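Local atomic coordinates of nodulation fucosyltransferase NodZ (Bradyrhizobium sp., PDB entry 3SIW), a protein that belongs to the NodZ nodulation proteins of the GT-B clan and binds guanosine-5'-diphosphate. Residues 15-20 with 131-136; 83-88 with 124-129; 217-222 with 237-242. All coordinates share one frame; numbering follows the deposited sequence.

Contact 1. Residues 15-20 with 131-136. With GDP (guanosine-5'-diphosphate), chain B.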
loop_
_atom_site.group_PDB
_atom_site.type_symbol
_atom_site.label_atom_id
_atom_site.label_comp_id
_atom_site.label_asym_id
_atom_site.label_seq_id
_atom_site.Cartn_x
_atom_site.Cartn_y
_atom_site.Cartn_z
ATOM N N PHE A 15 3.387 -2.040 2.560
ATOM C CA PHE A 15 2.058 -2.408 2.223
ATOM C C PHE A 15 1.389 -1.557 1.129
ATOM O O PHE A 15 0.545 -2.056 0.388
ATOM C CB PHE A 15 1.177 -2.388 3.461
ATOM C CG PHE A 15 1.434 -3.510 4.389
ATOM C CD1 PHE A 15 1.237 -4.804 3.988
ATOM C CD2 PHE A 15 1.841 -3.266 5.668
ATOM C CE1 PHE A 15 1.500 -5.860 4.854
ATOM C CE2 PHE A 15 2.087 -4.320 6.539
ATOM C CZ PHE A 15 1.896 -5.607 6.125
ATOM N N GLY A 16 1.723 -0.285 1.057
ATOM C CA GLY A 16 1.104 0.630 0.058
ATOM C C GLY A 16 1.389 0.062 -1.329
ATOM O O GLY A 16 0.497 -0.075 -2.189
ATOM N N ASP A 17 2.646 -0.252 -1.543
ATOM C CA ASP A 17 3.109 -0.880 -2.783
ATOM C C ASP A 17 2.455 -2.237 -2.988
ATOM O O ASP A 17 1.886 -2.483 -4.039
ATOM C CB ASP A 17 4.660 -0.940 -2.729
ATOM C CG ASP A 17 5.298 -1.416 -4.010
ATOM O OD1 ASP A 17 4.604 -1.936 -4.926
ATOM O OD2 ASP A 17 6.553 -1.283 -4.094
ATOM N N CYS A 18 2.519 -3.118 -1.985
ATOM C CA CYS A 18 1.918 -4.435 -2.075
ATOM C C CYS A 18 0.441 -4.383 -2.490
ATOM O O CYS A 18 0.064 -5.110 -3.397
ATOM C CB CYS A 18 2.027 -5.204 -0.758
ATOM S SG CYS A 18 3.749 -5.582 -0.351
ATOM N N LEU A 19 -0.346 -3.515 -1.862
ATOM C CA LEU A 19 -1.784 -3.481 -2.053
ATOM C C LEU A 19 -2.164 -2.829 -3.422
ATOM O O LEU A 19 -3.072 -3.245 -4.083
ATOM C CB LEU A 19 -2.417 -2.725 -0.902
ATOM C CG LEU A 19 -2.388 -3.514 0.416
ATOM C CD1 LEU A 19 -2.792 -2.645 1.608
ATOM C CD2 LEU A 19 -3.224 -4.793 0.223
ATOM N N TRP A 20 -1.411 -1.814 -3.825
ATOM C CA TRP A 20 -1.586 -1.184 -5.139
ATOM C C TRP A 20 -1.190 -2.190 -6.250
ATOM O O TRP A 20 -1.933 -2.379 -7.217
ATOM C CB TRP A 20 -0.725 0.046 -5.199
ATOM C CG TRP A 20 -1.065 1.039 -6.294
ATOM C CD1 TRP A 20 -1.822 0.822 -7.412
ATOM C CD2 TRP A 20 -0.705 2.393 -6.316
ATOM N NE1 TRP A 20 -1.951 1.981 -8.145
ATOM C CE2 TRP A 20 -1.250 2.963 -7.504
ATOM C CE3 TRP A 20 0.027 3.216 -5.445
ATOM C CZ2 TRP A 20 -1.080 4.308 -7.833
ATOM C CZ3 TRP A 20 0.209 4.527 -5.790
ATOM C CH2 TRP A 20 -0.367 5.072 -6.973
ATOM N N CYS A 131 6.987 -3.834 -9.348
ATOM C CA CYS A 131 6.141 -2.777 -8.892
ATOM C C CYS A 131 5.049 -2.518 -9.958
ATOM O O CYS A 131 5.362 -2.170 -11.082
ATOM C CB CYS A 131 6.913 -1.482 -8.721
ATOM S SG CYS A 131 5.807 -0.204 -7.938
ATOM N N LEU A 132 3.794 -2.670 -9.599
ATOM C CA LEU A 132 2.698 -2.363 -10.531
ATOM C C LEU A 132 1.861 -1.186 -10.043
ATOM O O LEU A 132 0.652 -1.052 -10.393
ATOM C CB LEU A 132 1.845 -3.587 -10.822
ATOM C CG LEU A 132 2.551 -4.718 -11.567
ATOM C CD1 LEU A 132 1.584 -5.945 -11.687
ATOM C CD2 LEU A 132 3.073 -4.221 -12.952
ATOM N N MET A 133 2.508 -0.274 -9.313
ATOM C CA MET A 133 1.853 0.969 -8.988
ATOM C C MET A 133 1.538 1.664 -10.287
ATOM O O MET A 133 2.272 1.534 -11.225
ATOM C CB MET A 133 2.740 1.838 -8.078
ATOM C CG MET A 133 2.758 1.256 -6.654
ATOM S SD MET A 133 4.153 1.944 -5.704
ATOM C CE MET A 133 4.044 3.708 -6.066
ATOM N N TRP A 134 0.418 2.401 -10.325
ATOM C CA TRP A 134 -0.072 3.111 -11.512
ATOM C C TRP A 134 -0.507 2.197 -12.682
ATOM O O TRP A 134 -0.740 2.695 -13.780
ATOM C CB TRP A 134 0.897 4.181 -12.022
ATOM C CG TRP A 134 1.346 5.133 -10.962
ATOM C CD1 TRP A 134 2.534 5.098 -10.290
ATOM C CD2 TRP A 134 0.604 6.210 -10.407
ATOM N NE1 TRP A 134 2.590 6.118 -9.381
ATOM C CE2 TRP A 134 1.419 6.813 -9.422
ATOM C CE3 TRP A 134 -0.661 6.752 -10.666
ATOM C CZ2 TRP A 134 1.015 7.924 -8.692
ATOM C CZ3 TRP A 134 -1.065 7.850 -9.950
ATOM C CH2 TRP A 134 -0.216 8.440 -8.974
ATOM N N ARG A 135 -0.602 0.894 -12.431
ATOM C CA ARG A 135 -0.922 -0.076 -13.478
ATOM C C ARG A 135 -2.349 -0.616 -13.385
ATOM O O ARG A 135 -2.612 -1.766 -13.737
ATOM C CB ARG A 135 0.077 -1.235 -13.455
ATOM C CG ARG A 135 1.506 -0.829 -13.779
ATOM C CD ARG A 135 1.542 0.302 -14.794
ATOM N NE ARG A 135 2.888 0.529 -15.313
ATOM C CZ ARG A 135 3.755 1.387 -14.788
ATOM N NH1 ARG A 135 3.421 2.105 -13.724
ATOM N NH2 ARG A 135 4.959 1.528 -15.326
ATOM N N CYS A 136 -3.264 0.224 -12.913
ATOM C CA CYS A 136 -4.663 -0.122 -12.826
ATOM C C CYS A 136 -5.518 1.126 -12.584
ATOM O O CYS A 136 -4.987 2.234 -12.392
ATOM C CB CYS A 136 -4.860 -1.103 -11.704
ATOM S SG CYS A 136 -4.547 -0.404 -10.081
HETATM P PB GDP B . 6.658 4.177 0.171
HETATM O O1B GDP B . 6.190 4.303 -1.399
HETATM O O2B GDP B . 6.931 5.422 0.991
HETATM O O3B GDP B . 7.974 3.237 0.122
HETATM O O3A GDP B . 5.341 3.417 0.889
HETATM P PA GDP B . 5.075 1.847 1.155
HETATM O O1A GDP B . 3.863 1.729 2.049
HETATM O O2A GDP B . 5.082 1.039 -0.072
HETATM O "O5'" GDP B . 6.497 1.502 2.017
HETATM C "C5'" GDP B . 6.755 2.212 3.209
HETATM C "C4'" GDP B . 6.861 1.303 4.410
HETATM O "O4'" GDP B . 7.714 1.989 5.418
HETATM C "C3'" GDP B . 5.464 1.370 4.974
HETATM O "O3'" GDP B . 4.564 0.387 4.477
HETATM C "C2'" GDP B . 5.761 1.089 6.447
HETATM O "O2'" GDP B . 6.085 -0.325 6.640
HETATM C "C1'" GDP B . 6.993 2.018 6.679
HETATM N N9 GDP B . 6.469 3.371 6.920
HETATM C C8 GDP B . 6.566 4.472 6.132
HETATM N N7 GDP B . 5.921 5.492 6.724
HETATM C C5 GDP B . 5.365 5.039 7.858
HETATM C C6 GDP B . 4.590 5.608 8.872
HETATM O O6 GDP B . 4.230 6.790 8.848
HETATM N N1 GDP B . 4.158 4.806 9.946
HETATM C C2 GDP B . 4.544 3.464 10.005
HETATM N N2 GDP B . 4.160 2.683 11.041
HETATM N N3 GDP B . 5.315 2.965 9.033
HETATM C C4 GDP B . 5.713 3.694 7.973
HETATM O O HOH W 1 -3.576 3.218 -10.160
#
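Trp20 meets the loop 131-136 with both its face and its edge. Met133 lies over the face: its CA stands almost exactly on the normal of the five-membered ring, 3.8 Å from the centroid, in a CH-pi contact. From there the side chain crosses the indole at about a right angle, with CG 3.6 Å from Trp20 CE3. A bend at chi3 (46°) brings Met133 CE back toward Trp20 CZ3, while SD stays oblique to the ring and touches Asp17 CG. An unbranched thioether suits this place because it can follow a flat surface. The far rim of Trp20 drives edge-to-face into Trp134, the planes at 58° and Trp20 CH2 3.5 Å from Trp134 CE2. At the pyrrole edge Cys136 SG lies near the ring plane, and a water accepts a hydrogen bond from Trp20 NE1 (2.9 Å) and donates one to Cys136 O. One turn earlier, Gly16 N and Asp17 N donate to the alpha-phosphate oxygens of GDP; Gly16, having no side chain, lets the phosphate come close to the backbone. Asp17 itself is salt-bridged to Arg11. The contact joins helix 15-32 to the loop between strand 125-128 and helix 138-147, with Glu141 of helix 138-147 and Arg291 of helix 291-296 also touching Trp20.

Contact 2. Residues 83-88 with 124-129. With PO4 (phosphate ion), chain E.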
loop_
_atom_site.group_PDB
_atom_site.type_symbol
_atom_site.label_atom_id
_atom_site.label_comp_id
_atom_site.label_asym_id
_atom_site.label_seq_id
_atom_site.Cartn_x
_atom_site.Cartn_y
_atom_site.Cartn_z
ATOM N N PRO A 83 3.143 -22.597 -19.754
ATOM C CA PRO A 83 4.213 -21.597 -19.788
ATOM C C PRO A 83 3.876 -20.342 -19.001
ATOM O O PRO A 83 2.706 -20.078 -18.667
ATOM C CB PRO A 83 4.354 -21.239 -21.272
ATOM C CG PRO A 83 3.351 -22.082 -22.026
ATOM C CD PRO A 83 2.436 -22.729 -21.042
ATOM N N PHE A 84 4.920 -19.587 -18.694
ATOM C CA PHE A 84 4.815 -18.437 -17.834
ATOM C C PHE A 84 5.022 -17.173 -18.658
ATOM O O PHE A 84 5.698 -17.186 -19.694
ATOM C CB PHE A 84 5.870 -18.546 -16.706
ATOM C CG PHE A 84 5.721 -19.796 -15.881
ATOM C CD1 PHE A 84 4.858 -19.840 -14.825
ATOM C CD2 PHE A 84 6.387 -20.937 -16.226
ATOM C CE1 PHE A 84 4.671 -21.016 -14.115
ATOM C CE2 PHE A 84 6.191 -22.111 -15.528
ATOM C CZ PHE A 84 5.329 -22.141 -14.468
ATOM N N PHE A 85 4.496 -16.089 -18.135
ATOM C CA PHE A 85 4.802 -14.767 -18.608
ATOM C C PHE A 85 5.044 -13.915 -17.359
ATOM O O PHE A 85 4.289 -14.020 -16.390
ATOM C CB PHE A 85 3.609 -14.193 -19.379
ATOM C CG PHE A 85 3.864 -12.824 -19.947
ATOM C CD1 PHE A 85 3.681 -11.704 -19.166
ATOM C CD2 PHE A 85 4.315 -12.670 -21.246
ATOM C CE1 PHE A 85 3.926 -10.450 -19.657
ATOM C CE2 PHE A 85 4.554 -11.406 -21.761
ATOM C CZ PHE A 85 4.360 -10.285 -20.946
ATOM N N PRO A 86 6.039 -13.023 -17.386
ATOM C CA PRO A 86 7.031 -12.731 -18.408
ATOM C C PRO A 86 7.904 -13.949 -18.696
ATOM O O PRO A 86 7.971 -14.898 -17.920
ATOM C CB PRO A 86 7.845 -11.581 -17.815
ATOM C CG PRO A 86 6.964 -10.951 -16.785
ATOM C CD PRO A 86 6.107 -12.073 -16.256
ATOM N N ARG A 87 8.451 -13.982 -19.875
ATOM C CA ARG A 87 9.144 -15.186 -20.350
ATOM C C ARG A 87 10.396 -15.601 -19.534
ATOM O O ARG A 87 10.756 -16.783 -19.533
ATOM C CB ARG A 87 9.511 -14.995 -21.789
ATOM C CG ARG A 87 10.540 -13.936 -22.011
ATOM C CD ARG A 87 11.062 -13.924 -23.453
ATOM N NE ARG A 87 12.482 -14.263 -23.497
ATOM C CZ ARG A 87 13.112 -14.765 -24.553
ATOM N NH1 ARG A 87 12.459 -15.009 -25.686
ATOM N NH2 ARG A 87 14.408 -15.035 -24.469
ATOM N N TRP A 88 11.006 -14.647 -18.809
ATOM C CA TRP A 88 12.112 -14.970 -17.847
ATOM C C TRP A 88 11.735 -16.127 -16.923
ATOM O O TRP A 88 12.565 -16.974 -16.569
ATOM C CB TRP A 88 12.406 -13.728 -16.993
ATOM C CG TRP A 88 13.582 -13.817 -16.016
ATOM C CD1 TRP A 88 14.896 -13.479 -16.256
ATOM C CD2 TRP A 88 13.522 -14.216 -14.651
ATOM N NE1 TRP A 88 15.655 -13.665 -15.119
ATOM C CE2 TRP A 88 14.840 -14.119 -14.118
ATOM C CE3 TRP A 88 12.486 -14.669 -13.822
ATOM C CZ2 TRP A 88 15.141 -14.458 -12.790
ATOM C CZ3 TRP A 88 12.776 -14.989 -12.503
ATOM C CH2 TRP A 88 14.088 -14.861 -11.986
ATOM N N ASN A 124 -0.135 -19.810 -19.252
ATOM C CA ASN A 124 -1.082 -20.284 -18.255
ATOM C C ASN A 124 -0.942 -19.586 -16.900
ATOM O O ASN A 124 -1.891 -19.506 -16.147
ATOM C CB ASN A 124 -1.046 -21.820 -18.130
ATOM C CG ASN A 124 -1.581 -22.498 -19.363
ATOM O OD1 ASN A 124 -2.586 -22.053 -19.904
ATOM N ND2 ASN A 124 -0.900 -23.556 -19.845
ATOM N N THR A 125 0.248 -19.085 -16.591
ATOM C CA THR A 125 0.471 -18.334 -15.353
ATOM C C THR A 125 1.223 -17.035 -15.647
ATOM O O THR A 125 2.299 -17.057 -16.256
ATOM C CB THR A 125 1.282 -19.147 -14.337
ATOM O OG1 THR A 125 0.554 -20.337 -13.975
ATOM C CG2 THR A 125 1.667 -18.311 -13.103
ATOM N N ILE A 126 0.649 -15.922 -15.195
ATOM C CA ILE A 126 1.264 -14.612 -15.256
ATOM C C ILE A 126 1.884 -14.419 -13.890
ATOM O O ILE A 126 1.195 -14.507 -12.868
ATOM C CB ILE A 126 0.241 -13.491 -15.563
ATOM C CG1 ILE A 126 -0.680 -13.848 -16.774
ATOM C CG2 ILE A 126 0.923 -12.142 -15.810
ATOM C CD1 ILE A 126 0.022 -14.265 -18.009
ATOM N N VAL A 127 3.187 -14.183 -13.864
ATOM C CA VAL A 127 3.888 -13.959 -12.625
ATOM C C VAL A 127 4.156 -12.442 -12.543
ATOM O O VAL A 127 4.919 -11.892 -13.370
ATOM C CB VAL A 127 5.234 -14.744 -12.548
ATOM C CG1 VAL A 127 5.904 -14.471 -11.188
ATOM C CG2 VAL A 127 5.059 -16.265 -12.806
ATOM N N CYS A 128 3.521 -11.763 -11.594
ATOM C CA CYS A 128 3.784 -10.361 -11.351
ATOM C C CYS A 128 4.717 -10.185 -10.155
ATOM O O CYS A 128 4.313 -10.376 -8.997
ATOM C CB CYS A 128 2.506 -9.621 -11.065
ATOM S SG CYS A 128 1.224 -9.690 -12.310
ATOM N N ASP A 129 5.957 -9.821 -10.423
ATOM C CA ASP A 129 6.988 -9.745 -9.353
ATOM C C ASP A 129 7.822 -8.493 -9.595
ATOM O O ASP A 129 9.055 -8.526 -9.720
ATOM C CB ASP A 129 7.844 -11.013 -9.381
ATOM C CG ASP A 129 8.617 -11.220 -8.140
ATOM O OD1 ASP A 129 8.608 -10.317 -7.231
ATOM O OD2 ASP A 129 9.228 -12.324 -8.028
HETATM P P PO4 E . 12.248 -11.440 -20.240
HETATM O O1 PO4 E . 12.150 -10.403 -21.340
HETATM O O2 PO4 E . 13.424 -11.098 -19.356
HETATM O O3 PO4 E . 10.974 -11.592 -19.398
HETATM O O4 PO4 E . 12.680 -12.700 -20.946
#
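Phe84 and Phe85 run beside Thr125 and Ile126 as paired parallel strands, and the firm bonds between them are backbone ones. Phe85 uses both its polar backbone atoms: its N donates to Thr125 O at 3.0 Å, and its O receives Val127 N at 2.8 Å in a nearly straight bond (168° at the hydrogen). Two residues back, Pro83 O takes two weak bonds, from Asn124 N and Thr125 N. Phe84 and Thr125 send their side chains to one face of the sheet, side by side and pointing the same way. With CG opposite its own carbonyl carbon (chi1 -58°), the Phe84 ring lies alongside Thr125, CD1 3.7 Å from Thr125 CB and 4.1 Å from Val127 CG2. To the other face go Phe85 and Ile126, where Ile126 CD1 meets Phe85 CB at 3.8 Å. Beta-branched residues favour extended backbone, which suits Thr125, Ile126 and Val127 to a strand. This is the strand pair of a beta-alpha-beta unit: helix 101-116 carries the chain from 84-85 to 125-128, and Phe85 packs on its Leu114. Strand 84-85 lies at one edge of its sheet, while 125-128 is also bonded along its other side to strand 6-10. Cis peptide bonds precede both Pro83 and Pro86, and the second turns the chain out of the short strand, with Pro86 CD against Val127 O. Beyond it, a phosphate ion, probably from the crystallisation liquor, accepts a bond from Trp88 N (3.1 Å to O3); Gln103 also binds it. Further out, Asn124 ND2 is bonded to Gly82 O and Thr125 OG1 to Pro81 O, so both polar ends hold the chain leading into strand 84-85. Past the strand, the carboxylate of Asp129 is shared between Arg10 and Arg12.

Contact 3. Residues 217-222 with 237-242. With GDP (guanosine-5'-diphosphate), chain B.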
loop_
_atom_site.group_PDB
_atom_site.type_symbol
_atom_site.label_atom_id
_atom_site.label_comp_id
_atom_site.label_asym_id
_atom_site.label_seq_id
_atom_site.Cartn_x
_atom_site.Cartn_y
_atom_site.Cartn_z
ATOM N N VAL A 217 -9.861 20.742 15.676
ATOM C CA VAL A 217 -8.774 20.178 14.897
ATOM C C VAL A 217 -7.693 19.511 15.780
ATOM O O VAL A 217 -7.281 20.073 16.797
ATOM C CB VAL A 217 -8.094 21.303 14.070
ATOM C CG1 VAL A 217 -6.820 20.810 13.462
ATOM C CG2 VAL A 217 -9.056 21.833 13.019
ATOM N N LYS A 218 -7.240 18.318 15.393
ATOM C CA LYS A 218 -6.045 17.719 15.969
ATOM C C LYS A 218 -5.124 17.333 14.815
ATOM O O LYS A 218 -5.565 17.218 13.655
ATOM C CB LYS A 218 -6.357 16.535 16.892
ATOM C CG LYS A 218 -7.232 16.896 18.109
ATOM C CD LYS A 218 -7.688 15.659 18.959
ATOM C CE LYS A 218 -6.547 14.667 19.319
ATOM N NZ LYS A 218 -6.951 13.584 20.312
ATOM N N VAL A 219 -3.848 17.157 15.122
ATOM C CA VAL A 219 -2.878 16.705 14.151
ATOM C C VAL A 219 -2.425 15.273 14.453
ATOM O O VAL A 219 -1.847 14.998 15.502
ATOM C CB VAL A 219 -1.659 17.699 14.057
ATOM C CG1 VAL A 219 -0.600 17.179 13.110
ATOM C CG2 VAL A 219 -2.151 19.109 13.640
ATOM N N PHE A 220 -2.640 14.376 13.495
ATOM C CA PHE A 220 -2.174 12.981 13.581
ATOM C C PHE A 220 -0.874 12.830 12.776
ATOM O O PHE A 220 -0.882 13.010 11.561
ATOM C CB PHE A 220 -3.275 12.085 13.023
ATOM C CG PHE A 220 -2.904 10.650 12.912
ATOM C CD1 PHE A 220 -2.350 9.999 13.958
ATOM C CD2 PHE A 220 -3.111 9.970 11.769
ATOM C CE1 PHE A 220 -2.020 8.664 13.896
ATOM C CE2 PHE A 220 -2.784 8.632 11.697
ATOM C CZ PHE A 220 -2.216 7.991 12.751
ATOM N N LEU A 221 0.240 12.547 13.446
ATOM C CA LEU A 221 1.499 12.345 12.789
ATOM C C LEU A 221 1.865 10.871 12.636
ATOM O O LEU A 221 1.855 10.095 13.622
ATOM C CB LEU A 221 2.577 13.010 13.615
ATOM C CG LEU A 221 3.992 13.028 13.089
ATOM C CD1 LEU A 221 4.019 13.717 11.724
ATOM C CD2 LEU A 221 4.854 13.800 14.097
ATOM N N CYS A 222 2.197 10.498 11.404
ATOM C CA CYS A 222 2.702 9.174 11.062
ATOM C C CYS A 222 4.082 9.359 10.467
ATOM O O CYS A 222 4.238 9.941 9.415
ATOM C CB CYS A 222 1.807 8.482 10.038
ATOM S SG CYS A 222 0.170 8.262 10.658
ATOM N N PRO A 237 0.123 22.408 18.774
ATOM C CA PRO A 237 -0.743 21.790 19.739
ATOM C C PRO A 237 -1.489 20.613 19.184
ATOM O O PRO A 237 -1.692 20.491 17.966
ATOM C CB PRO A 237 -1.720 22.924 20.109
ATOM C CG PRO A 237 -1.860 23.688 18.865
ATOM C CD PRO A 237 -0.480 23.633 18.206
ATOM N N ASP A 238 -1.920 19.753 20.091
ATOM C CA ASP A 238 -2.815 18.642 19.768
ATOM C C ASP A 238 -2.227 17.686 18.709
ATOM O O ASP A 238 -2.956 17.195 17.859
ATOM C CB ASP A 238 -4.206 19.165 19.365
ATOM C CG ASP A 238 -4.779 20.152 20.382
ATOM O OD1 ASP A 238 -4.912 19.769 21.573
ATOM O OD2 ASP A 238 -5.040 21.329 19.993
ATOM N N VAL A 239 -0.922 17.439 18.764
ATOM C CA VAL A 239 -0.292 16.437 17.907
ATOM C C VAL A 239 -0.352 15.116 18.646
ATOM O O VAL A 239 -0.024 15.023 19.824
ATOM C CB VAL A 239 1.157 16.825 17.479
ATOM C CG1 VAL A 239 1.835 15.702 16.646
ATOM C CG2 VAL A 239 1.144 18.120 16.711
ATOM N N PHE A 240 -0.793 14.080 17.962
ATOM C CA PHE A 240 -0.635 12.737 18.508
ATOM C C PHE A 240 -0.168 11.782 17.455
ATOM O O PHE A 240 -0.308 12.052 16.295
ATOM C CB PHE A 240 -1.975 12.221 19.091
ATOM C CG PHE A 240 -3.041 12.063 18.073
ATOM C CD1 PHE A 240 -3.693 13.164 17.571
ATOM C CD2 PHE A 240 -3.401 10.802 17.611
ATOM C CE1 PHE A 240 -4.706 13.012 16.598
ATOM C CE2 PHE A 240 -4.397 10.652 16.638
ATOM C CZ PHE A 240 -5.042 11.784 16.136
ATOM N N ALA A 241 0.291 10.615 17.898
ATOM C CA ALA A 241 0.731 9.543 17.023
ATOM C C ALA A 241 0.389 8.220 17.674
ATOM O O ALA A 241 0.244 8.145 18.891
ATOM C CB ALA A 241 2.252 9.600 16.814
ATOM N N VAL A 242 0.387 7.163 16.885
ATOM C CA VAL A 242 0.238 5.831 17.450
ATOM C C VAL A 242 1.596 5.409 18.046
ATOM O O VAL A 242 2.620 5.513 17.369
ATOM C CB VAL A 242 -0.158 4.793 16.380
ATOM C CG1 VAL A 242 -0.424 3.409 17.123
ATOM C CG2 VAL A 242 -1.372 5.284 15.637
HETATM P PB GDP B . 6.658 4.177 0.171
HETATM O O1B GDP B . 6.190 4.303 -1.399
HETATM O O2B GDP B . 6.931 5.422 0.991
HETATM O O3B GDP B . 7.974 3.237 0.122
HETATM O O3A GDP B . 5.341 3.417 0.889
HETATM P PA GDP B . 5.075 1.847 1.155
HETATM O O1A GDP B . 3.863 1.729 2.049
HETATM O O2A GDP B . 5.082 1.039 -0.072
HETATM O "O5'" GDP B . 6.497 1.502 2.017
HETATM C "C5'" GDP B . 6.755 2.212 3.209
HETATM C "C4'" GDP B . 6.861 1.303 4.410
HETATM O "O4'" GDP B . 7.714 1.989 5.418
HETATM C "C3'" GDP B . 5.464 1.370 4.974
HETATM O "O3'" GDP B . 4.564 0.387 4.477
HETATM C "C2'" GDP B . 5.761 1.089 6.447
HETATM O "O2'" GDP B . 6.085 -0.325 6.640
HETATM C "C1'" GDP B . 6.993 2.018 6.679
HETATM N N9 GDP B . 6.469 3.371 6.920
HETATM C C8 GDP B . 6.566 4.472 6.132
HETATM N N7 GDP B . 5.921 5.492 6.724
HETATM C C5 GDP B . 5.365 5.039 7.858
HETATM C C6 GDP B . 4.590 5.608 8.872
HETATM O O6 GDP B . 4.230 6.790 8.848
HETATM N N1 GDP B . 4.158 4.806 9.946
HETATM C C2 GDP B . 4.544 3.464 10.005
HETATM N N2 GDP B . 4.160 2.683 11.041
HETATM N N3 GDP B . 5.315 2.965 9.033
HETATM C C4 GDP B . 5.713 3.694 7.973
HETATM O O HOH W 2 -5.338 21.833 17.217
HETATM O O HOH W 3 1.216 7.280 14.168
#
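Two neighbouring parallel strands, 217-223 and 239-240, meet here at one margin of the sheet that also holds strand 170-176, where 239-240 is the edge strand. Val219 N donates to Asp238 O, Phe240 N to Val219 O (2.8 Å) and Leu221 N to Phe240 O (2.9 Å), so three bonds tie Asp238 and Phe240 to the longer strand. On one face Val219 and Val239 lie side by side, CB to CG2 3.9 Å, and Leu221 CB reaches Val239 CG1; compact branched chains suit this layer, which packs on helix 226-235. The opposite face belongs to Phe220 and Phe240. With chi1 at 64°, Phe240 CG stands between its own N and carbonyl carbon, and the ring leans over the adjoining strand. Phe220 CA lies over one face of that ring, while Lys218 NZ sits over the other in a cation-pi contact, 4.6 Å from the centroid. The two phenyl rings are inclined by 28° and slid apart, touching through Phe220 CD1 and Phe240 CE2 at 3.4 Å. His165 stacks on Phe240 and bonds weakly to Lys218 NZ. Cys222, near the C-terminal end of strand 217-223, approaches GDP O6. Strand, helix 226-235 and strand form the beta-alpha-beta unit characteristic of the Rossmann-like domains of GT-B proteins.

In the fold
From the N terminus, strand 6-10 leads into helix 15-32, whose N-terminal part meets a loop more than a hundred residues on; contact 1 closes that long excursion. Nested inside it, contact 2 closes the smaller loop made by strand 84-85, helix 101-116 and strand 125-128 at the edge of the first sheet. Its segment 124-129 adjoins 131-136, so the strand passes almost directly into contact 1. Contact 3 follows in series, closing a short strand-helix-strand loop at the margin of the second sheet. Contacts 2 and 3 lie on opposite sides of the chain's centre, their own centres about 45 Å apart, whereas contacts 1 and 3 both touch GDP.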